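Local coordinates for UDP-N-acetylglucosamine 4,6-dehydratase (Vibrio fischeri, PDB 3PVZ), which binds NAD and, as in related short-chain dehydrogenase/reductase enzymes, probably dehydrates UDP-N-acetylglucosamine, at residues A[197-205]-A[232-243]; A[21-32]-A[242-250]. One frame throughout, in Å; residues are numbered along the deposited sequence.

Helix 237-250 carries both contacts: its first turns pack against the nicotinamide-binding segment in contact 1, and its later turns pack against helix 19-34 in contact 2. The two contacts share Glu242 and Leu243, and their centres lie about 16 Å apart. Contact 1 belongs to the NAD pocket, with the backbone N of Val203 hydrogen-bonded to the carboxamide of the nicotinamide, whereas contact 2 lies farther out, the side chain of Glu242 being about 11 Å from that of Val203. Direct links also join them. Ser247 OG probably donates a hydrogen bond to Thr197 O, 2.8 Å away, and Cys244 SG packs on Phe200 CZ at 3.5 Å.

Contact 1. Residues A[197-205]-A[232-243]. With NAD (nicotinamide-adenine-dinucleotide), chain E; SCN (thiocyanate ion), chain G.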
loop_
_atom_site.group_PDB
_atom_site.type_symbol
_atom_site.label_atom_id
_atom_site.label_comp_id
_atom_site.label_asym_id
_atom_site.label_seq_id
_atom_site.Cartn_x
_atom_site.Cartn_y
_atom_site.Cartn_z
ATOM N N THR A 197 8.507 6.589 -21.353
ATOM C CA THR A 197 7.334 6.376 -20.507
ATOM C C THR A 197 6.202 5.665 -21.256
ATOM O O THR A 197 6.358 5.243 -22.397
ATOM C CB THR A 197 6.803 7.707 -19.925
ATOM O OG1 THR A 197 6.265 8.491 -20.976
ATOM C CG2 THR A 197 7.897 8.546 -19.239
ATOM N N ALA A 198 5.090 5.465 -20.553
ATOM C CA ALA A 198 3.857 5.033 -21.133
ATOM C C ALA A 198 2.691 5.866 -20.628
ATOM O O ALA A 198 2.711 6.373 -19.531
ATOM C CB ALA A 198 3.631 3.621 -20.854
ATOM N N ARG A 199 1.664 5.983 -21.449
ATOM C CA ARG A 199 0.407 6.588 -21.037
ATOM C C ARG A 199 -0.689 5.538 -21.200
ATOM O O ARG A 199 -0.849 4.944 -22.287
ATOM C CB ARG A 199 0.162 7.789 -21.895
ATOM C CG ARG A 199 -1.179 8.457 -21.636
ATOM C CD ARG A 199 -1.216 9.786 -22.393
ATOM N NE ARG A 199 -0.383 10.818 -21.731
ATOM C CZ ARG A 199 0.342 11.736 -22.370
ATOM N NH1 ARG A 199 1.048 12.620 -21.680
ATOM N NH2 ARG A 199 0.364 11.774 -23.691
ATOM N N PHE A 200 -1.411 5.280 -20.121
ATOM C CA PHE A 200 -2.368 4.167 -20.078
ATOM C C PHE A 200 -3.836 4.616 -20.088
ATOM O O PHE A 200 -4.152 5.690 -19.614
ATOM C CB PHE A 200 -2.189 3.327 -18.809
ATOM C CG PHE A 200 -0.804 2.765 -18.602
ATOM C CD1 PHE A 200 -0.459 1.521 -19.071
ATOM C CD2 PHE A 200 0.119 3.453 -17.840
ATOM C CE1 PHE A 200 0.794 0.978 -18.799
ATOM C CE2 PHE A 200 1.372 2.921 -17.611
ATOM C CZ PHE A 200 1.708 1.691 -18.115
ATOM N N ALA A 201 -4.691 3.801 -20.695
ATOM C CA ALA A 201 -6.132 3.758 -20.453
ATOM C C ALA A 201 -6.394 3.234 -19.042
ATOM O O ALA A 201 -5.472 2.884 -18.320
ATOM C CB ALA A 201 -6.769 2.799 -21.468
ATOM N N ASN A 202 -7.644 3.118 -18.648
ATOM C CA ASN A 202 -7.936 2.451 -17.386
ATOM C C ASN A 202 -7.556 0.990 -17.392
ATOM O O ASN A 202 -8.021 0.238 -18.240
ATOM C CB ASN A 202 -9.418 2.558 -17.078
ATOM C CG ASN A 202 -9.817 3.931 -16.647
ATOM O OD1 ASN A 202 -9.433 4.916 -17.253
ATOM N ND2 ASN A 202 -10.627 4.003 -15.619
ATOM N N VAL A 203 -6.739 0.562 -16.428
ATOM C CA VAL A 203 -6.327 -0.828 -16.369
ATOM C C VAL A 203 -7.331 -1.691 -15.573
ATOM O O VAL A 203 -7.441 -1.573 -14.357
ATOM C CB VAL A 203 -4.900 -0.964 -15.803
ATOM C CG1 VAL A 203 -4.484 -2.444 -15.809
ATOM C CG2 VAL A 203 -3.892 -0.134 -16.634
ATOM N N ALA A 204 -8.085 -2.553 -16.270
ATOM C CA ALA A 204 -9.275 -3.182 -15.634
ATOM C C ALA A 204 -8.892 -3.896 -14.355
ATOM O O ALA A 204 -7.972 -4.684 -14.333
ATOM C CB ALA A 204 -9.970 -4.143 -16.580
ATOM N N PHE A 205 -9.593 -3.582 -13.291
ATOM C CA PHE A 205 -9.456 -4.244 -12.009
ATOM C C PHE A 205 -8.179 -3.898 -11.269
ATOM O O PHE A 205 -7.907 -4.463 -10.223
ATOM C CB PHE A 205 -9.704 -5.767 -12.103
ATOM C CG PHE A 205 -11.114 -6.091 -12.513
ATOM C CD1 PHE A 205 -11.448 -6.243 -13.862
ATOM C CD2 PHE A 205 -12.130 -6.138 -11.571
ATOM C CE1 PHE A 205 -12.782 -6.492 -14.258
ATOM C CE2 PHE A 205 -13.449 -6.375 -11.948
ATOM C CZ PHE A 205 -13.779 -6.556 -13.300
ATOM N N ARG A 232 -15.137 4.923 -20.139
ATOM C CA ARG A 232 -13.686 4.876 -20.339
ATOM C C ARG A 232 -13.323 3.794 -21.325
ATOM O O ARG A 232 -14.123 2.893 -21.589
ATOM C CB ARG A 232 -12.933 4.569 -19.032
ATOM C CG ARG A 232 -13.133 5.566 -17.914
ATOM C CD ARG A 232 -12.374 6.841 -18.157
ATOM N NE ARG A 232 -12.529 7.758 -17.031
ATOM C CZ ARG A 232 -13.109 8.964 -17.077
ATOM N NH1 ARG A 232 -13.638 9.473 -18.201
ATOM N NH2 ARG A 232 -13.163 9.685 -15.961
ATOM N N TYR A 233 -12.095 3.900 -21.828
ATOM C CA TYR A 233 -11.373 2.793 -22.425
ATOM C C TYR A 233 -10.655 1.960 -21.392
ATOM O O TYR A 233 -9.956 2.489 -20.511
ATOM C CB TYR A 233 -10.319 3.307 -23.389
ATOM C CG TYR A 233 -10.860 4.073 -24.561
ATOM C CD1 TYR A 233 -11.683 3.457 -25.494
ATOM C CD2 TYR A 233 -10.496 5.394 -24.764
ATOM C CE1 TYR A 233 -12.173 4.166 -26.621
ATOM C CE2 TYR A 233 -10.977 6.119 -25.856
ATOM C CZ TYR A 233 -11.812 5.499 -26.774
ATOM O OH TYR A 233 -12.266 6.221 -27.812
ATOM N N PHE A 234 -10.778 0.647 -21.535
ATOM C CA PHE A 234 -10.205 -0.285 -20.620
ATOM C C PHE A 234 -9.229 -1.251 -21.287
ATOM O O PHE A 234 -9.462 -1.741 -22.384
ATOM C CB PHE A 234 -11.313 -1.093 -19.975
ATOM C CG PHE A 234 -12.165 -0.295 -19.059
ATOM C CD1 PHE A 234 -11.883 -0.236 -17.704
ATOM C CD2 PHE A 234 -13.272 0.404 -19.554
ATOM C CE1 PHE A 234 -12.671 0.509 -16.858
ATOM C CE2 PHE A 234 -14.047 1.141 -18.718
ATOM C CZ PHE A 234 -13.772 1.199 -17.371
ATOM N N VAL A 235 -8.155 -1.552 -20.586
ATOM C CA VAL A 235 -7.218 -2.590 -20.983
ATOM C C VAL A 235 -7.090 -3.581 -19.860
ATOM O O VAL A 235 -7.501 -3.303 -18.743
ATOM C CB VAL A 235 -5.833 -2.040 -21.289
ATOM C CG1 VAL A 235 -5.874 -1.166 -22.512
ATOM C CG2 VAL A 235 -5.274 -1.247 -20.089
ATOM N N THR A 236 -6.546 -4.753 -20.189
ATOM C CA THR A 236 -6.176 -5.758 -19.210
ATOM C C THR A 236 -4.828 -5.472 -18.514
ATOM O O THR A 236 -3.917 -4.810 -19.065
ATOM C CB THR A 236 -6.084 -7.170 -19.843
ATOM O OG1 THR A 236 -4.975 -7.209 -20.742
ATOM C CG2 THR A 236 -7.383 -7.506 -20.634
ATOM N N PRO A 237 -4.685 -6.006 -17.299
ATOM C CA PRO A 237 -3.395 -5.984 -16.649
ATOM C C PRO A 237 -2.265 -6.435 -17.584
ATOM O O PRO A 237 -1.279 -5.719 -17.697
ATOM C CB PRO A 237 -3.575 -6.958 -15.479
ATOM C CG PRO A 237 -5.017 -6.817 -15.134
ATOM C CD PRO A 237 -5.698 -6.693 -16.474
ATOM N N GLN A 238 -2.398 -7.569 -18.269
ATOM C CA GLN A 238 -1.299 -8.034 -19.119
ATOM C C GLN A 238 -0.951 -7.040 -20.185
ATOM O O GLN A 238 0.207 -6.876 -20.549
ATOM C CB GLN A 238 -1.618 -9.351 -19.786
ATOM C CG GLN A 238 -0.495 -9.874 -20.694
ATOM C CD GLN A 238 -0.680 -11.348 -21.030
ATOM O OE1 GLN A 238 -1.181 -12.107 -20.212
ATOM N NE2 GLN A 238 -0.271 -11.753 -22.234
ATOM N N GLU A 239 -1.968 -6.369 -20.696
ATOM C CA GLU A 239 -1.761 -5.373 -21.717
ATOM C C GLU A 239 -0.952 -4.222 -21.157
ATOM O O GLU A 239 -0.064 -3.697 -21.849
ATOM C CB GLU A 239 -3.108 -4.913 -22.255
ATOM C CG GLU A 239 -3.698 -5.975 -23.145
ATOM C CD GLU A 239 -5.065 -5.651 -23.695
ATOM O OE1 GLU A 239 -5.788 -4.818 -23.113
ATOM O OE2 GLU A 239 -5.397 -6.261 -24.734
ATOM N N SER A 240 -1.230 -3.848 -19.902
ATOM C CA SER A 240 -0.450 -2.780 -19.228
ATOM C C SER A 240 1.003 -3.182 -19.064
ATOM O O SER A 240 1.924 -2.408 -19.282
ATOM C CB SER A 240 -1.075 -2.326 -17.903
ATOM O OG SER A 240 -1.051 -3.306 -16.901
ATOM N N GLY A 241 1.195 -4.419 -18.726
ATOM C CA GLY A 241 2.525 -4.955 -18.548
ATOM C C GLY A 241 3.263 -5.024 -19.850
ATOM O O GLY A 241 4.457 -4.740 -19.902
ATOM N N GLU A 242 2.558 -5.380 -20.916
ATOM C CA GLU A 242 3.201 -5.482 -22.225
ATOM C C GLU A 242 3.638 -4.120 -22.757
ATOM O O GLU A 242 4.701 -3.993 -23.333
ATOM C CB GLU A 242 2.290 -6.196 -23.208
ATOM C CG GLU A 242 2.247 -7.694 -22.985
ATOM C CD GLU A 242 1.187 -8.419 -23.853
ATOM O OE1 GLU A 242 0.180 -7.792 -24.268
ATOM O OE2 GLU A 242 1.356 -9.638 -24.088
ATOM N N LEU A 243 2.806 -3.115 -22.538
ATOM C CA LEU A 243 3.121 -1.769 -22.920
ATOM C C LEU A 243 4.326 -1.214 -22.146
ATOM O O LEU A 243 5.188 -0.636 -22.764
ATOM C CB LEU A 243 1.895 -0.869 -22.703
ATOM C CG LEU A 243 2.008 0.593 -23.092
ATOM C CD1 LEU A 243 2.131 0.701 -24.574
ATOM C CD2 LEU A 243 0.729 1.345 -22.657
HETATM P PA NAD E . -0.931 0.873 -7.687
HETATM O O1A NAD E . -1.524 1.585 -6.515
HETATM O O2A NAD E . -1.551 -0.483 -7.835
HETATM O O5B NAD E . 0.571 0.434 -7.404
HETATM C C5B NAD E . 1.468 1.487 -6.987
HETATM C C4B NAD E . 2.564 0.722 -6.238
HETATM O O4B NAD E . 3.584 1.574 -5.761
HETATM C C3B NAD E . 1.954 -0.014 -5.002
HETATM O O3B NAD E . 2.281 -1.389 -5.010
HETATM C C2B NAD E . 2.595 0.740 -3.813
HETATM O O2B NAD E . 2.689 -0.021 -2.615
HETATM C C1B NAD E . 3.938 1.109 -4.485
HETATM N N9A NAD E . 4.587 2.204 -3.779
HETATM C C8A NAD E . 4.068 3.406 -3.493
HETATM N N7A NAD E . 4.897 4.121 -2.804
HETATM C C5A NAD E . 6.053 3.396 -2.701
HETATM C C6A NAD E . 7.283 3.607 -2.086
HETATM N N6A NAD E . 7.492 4.830 -1.497
HETATM N N1A NAD E . 8.221 2.665 -2.125
HETATM C C2A NAD E . 7.988 1.499 -2.717
HETATM N N3A NAD E . 6.833 1.252 -3.284
HETATM C C4A NAD E . 5.865 2.159 -3.299
HETATM O O3 NAD E . -1.060 1.812 -8.988
HETATM P PN NAD E . -1.082 1.124 -10.464
HETATM O O1N NAD E . -2.518 0.939 -10.927
HETATM O O2N NAD E . -0.266 -0.077 -10.714
HETATM O O5D NAD E . -0.615 2.436 -11.353
HETATM C C5D NAD E . 0.792 2.620 -11.309
HETATM C C4D NAD E . 1.157 3.876 -12.110
HETATM O O4D NAD E . 0.405 3.909 -13.363
HETATM C C3D NAD E . 0.727 5.139 -11.332
HETATM O O3D NAD E . 1.542 6.293 -11.638
HETATM C C2D NAD E . -0.669 5.443 -11.920
HETATM O O2D NAD E . -1.039 6.822 -11.780
HETATM C C1D NAD E . -0.454 5.084 -13.390
HETATM N N1N NAD E . -1.718 4.831 -14.098
HETATM C C2N NAD E . -2.498 3.829 -13.674
HETATM C C3N NAD E . -3.686 3.537 -14.311
HETATM C C7N NAD E . -4.570 2.458 -13.841
HETATM O O7N NAD E . -5.642 2.334 -14.429
HETATM N N7N NAD E . -4.264 1.660 -12.806
HETATM C C4N NAD E . -4.081 4.313 -15.429
HETATM C C5N NAD E . -3.239 5.330 -15.847
HETATM C C6N NAD E . -2.055 5.580 -15.152
HETATM S S SCN G . -1.903 -1.006 -22.230
HETATM C C SCN G . -2.790 0.485 -21.890
HETATM N N SCN G . -3.368 1.504 -21.667
#
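Asn202 and Val203 run parallel to Phe234 and Val235 as a short two-stranded ladder beside the nicotinamide of NAD. Val235 N donates to Asn202 O, and Ala204 N gives a short, nearly straight bond to Val235 O at 2.6 Å; the Asn202 N bond to Tyr233 O is weak. Val203 N faces the other way, donates to NAD O7N at 2.9 Å and helps to orient the carboxamide.

Side chains alternate across this ladder. Val203 and Val235 share one face, their CG2 atoms 3.9 Å apart. With CG1 anti to the backbone N (chi1 -178°), Val203 sends that methyl alongside Pro237 CA and Ser240 OG, while CG2 meets Ser240 CB; a beta-branched residue thus fills the angle between strand and helix. Ser240 can sit in this apolar place because its OG turns back to donate to Pro237 O (2.6 Å), meeting a lone pair in the carbonyl plane. On the other face, Asn202 CB packs on Phe234 CD1, and its amide lies across CB, CG and CD of Arg232, with the amide and guanidinium planes 54° apart.

Phe200 points its CE1 edge at Ser240 O, in the ring plane at 3.6 Å, and slides past Leu243 in the opposite direction, Leu243 CD2 lying by Phe200 CD1. Between the segments a thiocyanate, probably from the crystallisation liquor, takes a hydrogen bond from Ala201 N and touches both Val235 methyls and Leu243 CD2. Thr236 and Glu239 close the start of the helix as a capping box, and Arg13 forms a salt bridge with Glu239 OE1.

The contact leads from strand 194-198 of the large Rossmann-type sheet to helix 237-250. Ile47 of helix 46-56 touches Phe200 and Ser240, Leu211 of helix 210-219 covers Ala204 and Phe234, and strand 255-259 borders Leu243.

Contact 2. Residues A[21-32]-A[242-250]; sequences DINANEKELQSV and ELCLMSCIF
Leu29 drives its side chain as a knob into a hole formed by Leu245, Met246, Ile249 and Phe250. Its CD2 does most of the touching, reaching Phe250 CE2 at 3.6 Å and Ile249 CG1 at 3.9 Å, and the leucine and phenylalanine side chains cross at about a right angle. CG lies beside the backbone N (chi1 -81°), which swings the branched end in toward helix 237-250. A leucine suits the hole because its two methyls can meet different walls, CD1 approaching the selenium of Met246, a selenomethionine.

Ile22 and Val32 extend this apolar seam on either side of Leu29 along the helix. Ile22 CD1 rests 3.9 Å from Met246 SE, and its side chain crosses that of Glu242 at about a right angle, CG1 lying against the carboxylate carbon. Val32 CG1 meets Ile249 CD1 at 3.7 Å.

The looser side is polar, and no hydrogen bond spans the two helices. The extended chain of exposed Glu28 brings OE1 to 3.4 Å from Phe250 CE1, where the slightly positive C-H edge probably suits a carboxylate; the two planes stand 78° apart. Asn25 lays CB and OD1 by Phe250 CZ, while its ND2 turns back to Asp21 O (2.9 Å), with that oxygen in the amide plane. This local bond helps to orient the amide, just before the kink at residues 27 and 28.

The two segments cross at 68° with axes 11.1 Å apart. Asp21 is held by the backbone amides of Asp338 and Asn339. Tyr115 of strand 115-118 touches Val32 and Ile249, and Leu340 of strand 340-344 touches Asp21 and Met246, so both helices lie against the large sheet.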
loop_
_atom_site.group_PDB
_atom_site.type_symbol
_atom_site.label_atom_id
_atom_site.label_comp_id
_atom_site.label_asym_id
_atom_site.label_seq_id
_atom_site.Cartn_x
_atom_site.Cartn_y
_atom_site.Cartn_z
ATOM N N ASP A 21 2.364 -6.606 -32.371
ATOM C CA ASP A 21 3.641 -6.020 -31.969
ATOM C C ASP A 21 4.441 -6.905 -31.057
ATOM O O ASP A 21 5.638 -7.021 -31.209
ATOM C CB ASP A 21 3.407 -4.673 -31.316
ATOM C CG ASP A 21 2.830 -3.636 -32.309
ATOM O OD1 ASP A 21 3.141 -3.661 -33.522
ATOM O OD2 ASP A 21 2.063 -2.783 -31.885
ATOM N N ILE A 22 3.778 -7.565 -30.120
ATOM C CA ILE A 22 4.454 -8.496 -29.251
ATOM C C ILE A 22 5.023 -9.686 -30.051
ATOM O O ILE A 22 6.211 -10.024 -29.895
ATOM C CB ILE A 22 3.528 -9.015 -28.111
ATOM C CG1 ILE A 22 3.270 -7.898 -27.108
ATOM C CG2 ILE A 22 4.159 -10.266 -27.401
ATOM C CD1 ILE A 22 4.552 -7.452 -26.287
ATOM N N ASN A 23 4.181 -10.325 -30.872
ATOM C CA ASN A 23 4.620 -11.457 -31.671
ATOM C C ASN A 23 5.738 -11.096 -32.599
ATOM O O ASN A 23 6.699 -11.822 -32.699
ATOM C CB ASN A 23 3.499 -12.065 -32.471
ATOM C CG ASN A 23 2.715 -13.060 -31.677
ATOM O OD1 ASN A 23 3.160 -13.507 -30.635
ATOM N ND2 ASN A 23 1.536 -13.436 -32.174
ATOM N N ALA A 24 5.633 -9.951 -33.246
ATOM C CA ALA A 24 6.678 -9.472 -34.152
ATOM C C ALA A 24 8.031 -9.208 -33.455
ATOM O O ALA A 24 9.068 -9.272 -34.094
ATOM C CB ALA A 24 6.193 -8.200 -34.874
ATOM N N ASN A 25 8.025 -8.920 -32.153
ATOM C CA ASN A 25 9.246 -8.526 -31.431
ATOM C C ASN A 25 9.664 -9.525 -30.365
ATOM O O ASN A 25 10.588 -9.260 -29.595
ATOM C CB ASN A 25 9.024 -7.144 -30.819
ATOM C CG ASN A 25 9.029 -6.065 -31.883
ATOM O OD1 ASN A 25 10.089 -5.746 -32.421
ATOM N ND2 ASN A 25 7.856 -5.552 -32.236
ATOM N N GLU A 26 8.970 -10.654 -30.315
ATOM C CA GLU A 26 9.133 -11.632 -29.248
ATOM C C GLU A 26 10.559 -12.122 -29.189
ATOM O O GLU A 26 11.114 -12.220 -28.119
ATOM C CB GLU A 26 8.190 -12.836 -29.441
ATOM C CG GLU A 26 8.125 -13.803 -28.236
ATOM C CD GLU A 26 7.885 -13.090 -26.880
ATOM O OE1 GLU A 26 6.878 -12.362 -26.748
ATOM O OE2 GLU A 26 8.724 -13.227 -25.954
ATOM N N LYS A 27 11.159 -12.391 -30.341
ATOM C CA LYS A 27 12.452 -13.013 -30.364
ATOM C C LYS A 27 13.456 -12.037 -29.770
ATOM O O LYS A 27 14.325 -12.429 -28.981
ATOM C CB LYS A 27 12.844 -13.391 -31.789
ATOM C CG LYS A 27 14.137 -14.224 -31.881
ATOM C CD LYS A 27 13.849 -15.702 -32.186
ATOM C CE LYS A 27 15.035 -16.411 -32.891
ATOM N NZ LYS A 27 14.515 -17.490 -33.849
ATOM N N GLU A 28 13.330 -10.775 -30.158
ATOM C CA GLU A 28 14.262 -9.737 -29.685
ATOM C C GLU A 28 13.990 -9.430 -28.237
ATOM O O GLU A 28 14.925 -9.238 -27.482
ATOM C CB GLU A 28 14.180 -8.468 -30.499
ATOM C CG GLU A 28 15.109 -7.380 -30.023
ATOM C CD GLU A 28 15.319 -6.308 -31.083
ATOM O OE1 GLU A 28 14.437 -6.092 -31.953
ATOM O OE2 GLU A 28 16.380 -5.709 -31.048
ATOM N N LEU A 29 12.722 -9.455 -27.823
ATOM C CA LEU A 29 12.416 -9.292 -26.398
ATOM C C LEU A 29 13.159 -10.361 -25.554
ATOM O O LEU A 29 13.771 -10.063 -24.501
ATOM C CB LEU A 29 10.925 -9.403 -26.158
ATOM C CG LEU A 29 10.079 -8.161 -26.441
ATOM C CD1 LEU A 29 8.590 -8.524 -26.414
ATOM C CD2 LEU A 29 10.362 -7.071 -25.456
ATOM N N GLN A 30 13.114 -11.600 -26.037
ATOM C CA GLN A 30 13.665 -12.715 -25.310
ATOM C C GLN A 30 15.179 -12.662 -25.265
ATOM O O GLN A 30 15.767 -12.988 -24.281
ATOM C CB GLN A 30 13.172 -14.021 -25.910
ATOM C CG GLN A 30 11.835 -14.431 -25.350
ATOM C CD GLN A 30 11.304 -15.705 -25.996
ATOM O OE1 GLN A 30 12.082 -16.558 -26.370
ATOM N NE2 GLN A 30 9.986 -15.824 -26.123
ATOM N N SER A 31 15.792 -12.248 -26.364
ATOM C CA SER A 31 17.219 -12.007 -26.419
ATOM C C SER A 31 17.625 -10.938 -25.421
ATOM O O SER A 31 18.558 -11.180 -24.657
ATOM C CB SER A 31 17.650 -11.649 -27.837
ATOM O OG SER A 31 18.964 -11.155 -27.836
ATOM N N VAL A 32 16.939 -9.791 -25.379
ATOM C CA VAL A 32 17.301 -8.702 -24.481
ATOM C C VAL A 32 17.111 -9.062 -23.001
ATOM O O VAL A 32 18.051 -8.952 -22.221
ATOM C CB VAL A 32 16.571 -7.389 -24.808
ATOM C CG1 VAL A 32 16.752 -6.340 -23.687
ATOM C CG2 VAL A 32 17.100 -6.788 -26.187
ATOM N N GLU A 242 2.558 -5.380 -20.916
ATOM C CA GLU A 242 3.201 -5.482 -22.225
ATOM C C GLU A 242 3.638 -4.120 -22.757
ATOM O O GLU A 242 4.701 -3.993 -23.333
ATOM C CB GLU A 242 2.290 -6.196 -23.208
ATOM C CG GLU A 242 2.247 -7.694 -22.985
ATOM C CD GLU A 242 1.187 -8.419 -23.853
ATOM O OE1 GLU A 242 0.180 -7.792 -24.268
ATOM O OE2 GLU A 242 1.356 -9.638 -24.088
ATOM N N LEU A 243 2.806 -3.115 -22.538
ATOM C CA LEU A 243 3.121 -1.769 -22.920
ATOM C C LEU A 243 4.326 -1.214 -22.146
ATOM O O LEU A 243 5.188 -0.636 -22.764
ATOM C CB LEU A 243 1.895 -0.869 -22.703
ATOM C CG LEU A 243 2.008 0.593 -23.092
ATOM C CD1 LEU A 243 2.131 0.701 -24.574
ATOM C CD2 LEU A 243 0.729 1.345 -22.657
ATOM N N CYS A 244 4.371 -1.388 -20.813
ATOM C CA CYS A 244 5.589 -1.058 -20.031
ATOM C C CYS A 244 6.883 -1.655 -20.622
ATOM O O CYS A 244 7.883 -0.967 -20.739
ATOM C CB CYS A 244 5.463 -1.558 -18.585
ATOM S SG CYS A 244 4.263 -0.626 -17.620
ATOM N N LEU A 245 6.851 -2.942 -20.957
ATOM C CA LEU A 245 8.042 -3.661 -21.384
ATOM C C LEU A 245 8.487 -3.183 -22.778
ATOM O O LEU A 245 9.675 -3.098 -23.037
ATOM C CB LEU A 245 7.804 -5.159 -21.431
ATOM C CG LEU A 245 8.982 -6.103 -21.825
ATOM C CD1 LEU A 245 10.107 -6.073 -20.877
ATOM C CD2 LEU A 245 8.510 -7.539 -21.944
HETATM N N MSE A 246 7.524 -2.904 -23.655
HETATM C CA MSE A 246 7.824 -2.424 -25.000
HETATM C C MSE A 246 8.458 -1.047 -24.929
HETATM O O MSE A 246 9.445 -0.800 -25.587
HETATM C CB MSE A 246 6.568 -2.366 -25.860
HETATM C CG MSE A 246 5.986 -3.692 -26.261
HETATM SE SE MSE A 246 7.110 -4.723 -27.418
HETATM C CE MSE A 246 7.228 -3.496 -28.916
ATOM N N SER A 247 7.907 -0.167 -24.091
ATOM C CA SER A 247 8.480 1.152 -23.950
ATOM C C SER A 247 9.853 0.993 -23.320
ATOM O O SER A 247 10.826 1.557 -23.789
ATOM C CB SER A 247 7.605 2.059 -23.118
ATOM O OG SER A 247 8.241 3.298 -22.909
ATOM N N CYS A 248 9.926 0.178 -22.280
ATOM C CA CYS A 248 11.224 -0.142 -21.645
ATOM C C CYS A 248 12.338 -0.573 -22.597
ATOM O O CYS A 248 13.426 -0.007 -22.572
ATOM C CB CYS A 248 11.095 -1.238 -20.564
ATOM S SG CYS A 248 12.616 -1.339 -19.601
ATOM N N ILE A 249 12.093 -1.627 -23.365
ATOM C CA ILE A 249 13.116 -2.208 -24.195
ATOM C C ILE A 249 13.299 -1.423 -25.500
ATOM O O ILE A 249 14.419 -1.153 -25.886
ATOM C CB ILE A 249 12.764 -3.629 -24.629
ATOM C CG1 ILE A 249 12.524 -4.549 -23.427
ATOM C CG2 ILE A 249 13.876 -4.158 -25.618
ATOM C CD1 ILE A 249 13.658 -4.683 -22.480
ATOM N N PHE A 250 12.201 -1.034 -26.140
ATOM C CA PHE A 250 12.225 -0.375 -27.467
ATOM C C PHE A 250 12.051 1.153 -27.483
ATOM O O PHE A 250 12.273 1.772 -28.503
ATOM C CB PHE A 250 11.160 -1.017 -28.382
ATOM C CG PHE A 250 11.404 -2.495 -28.640
ATOM C CD1 PHE A 250 12.444 -2.901 -29.458
ATOM C CD2 PHE A 250 10.627 -3.456 -28.037
ATOM C CE1 PHE A 250 12.703 -4.249 -29.705
ATOM C CE2 PHE A 250 10.853 -4.858 -28.283
ATOM C CZ PHE A 250 11.891 -5.250 -29.093
#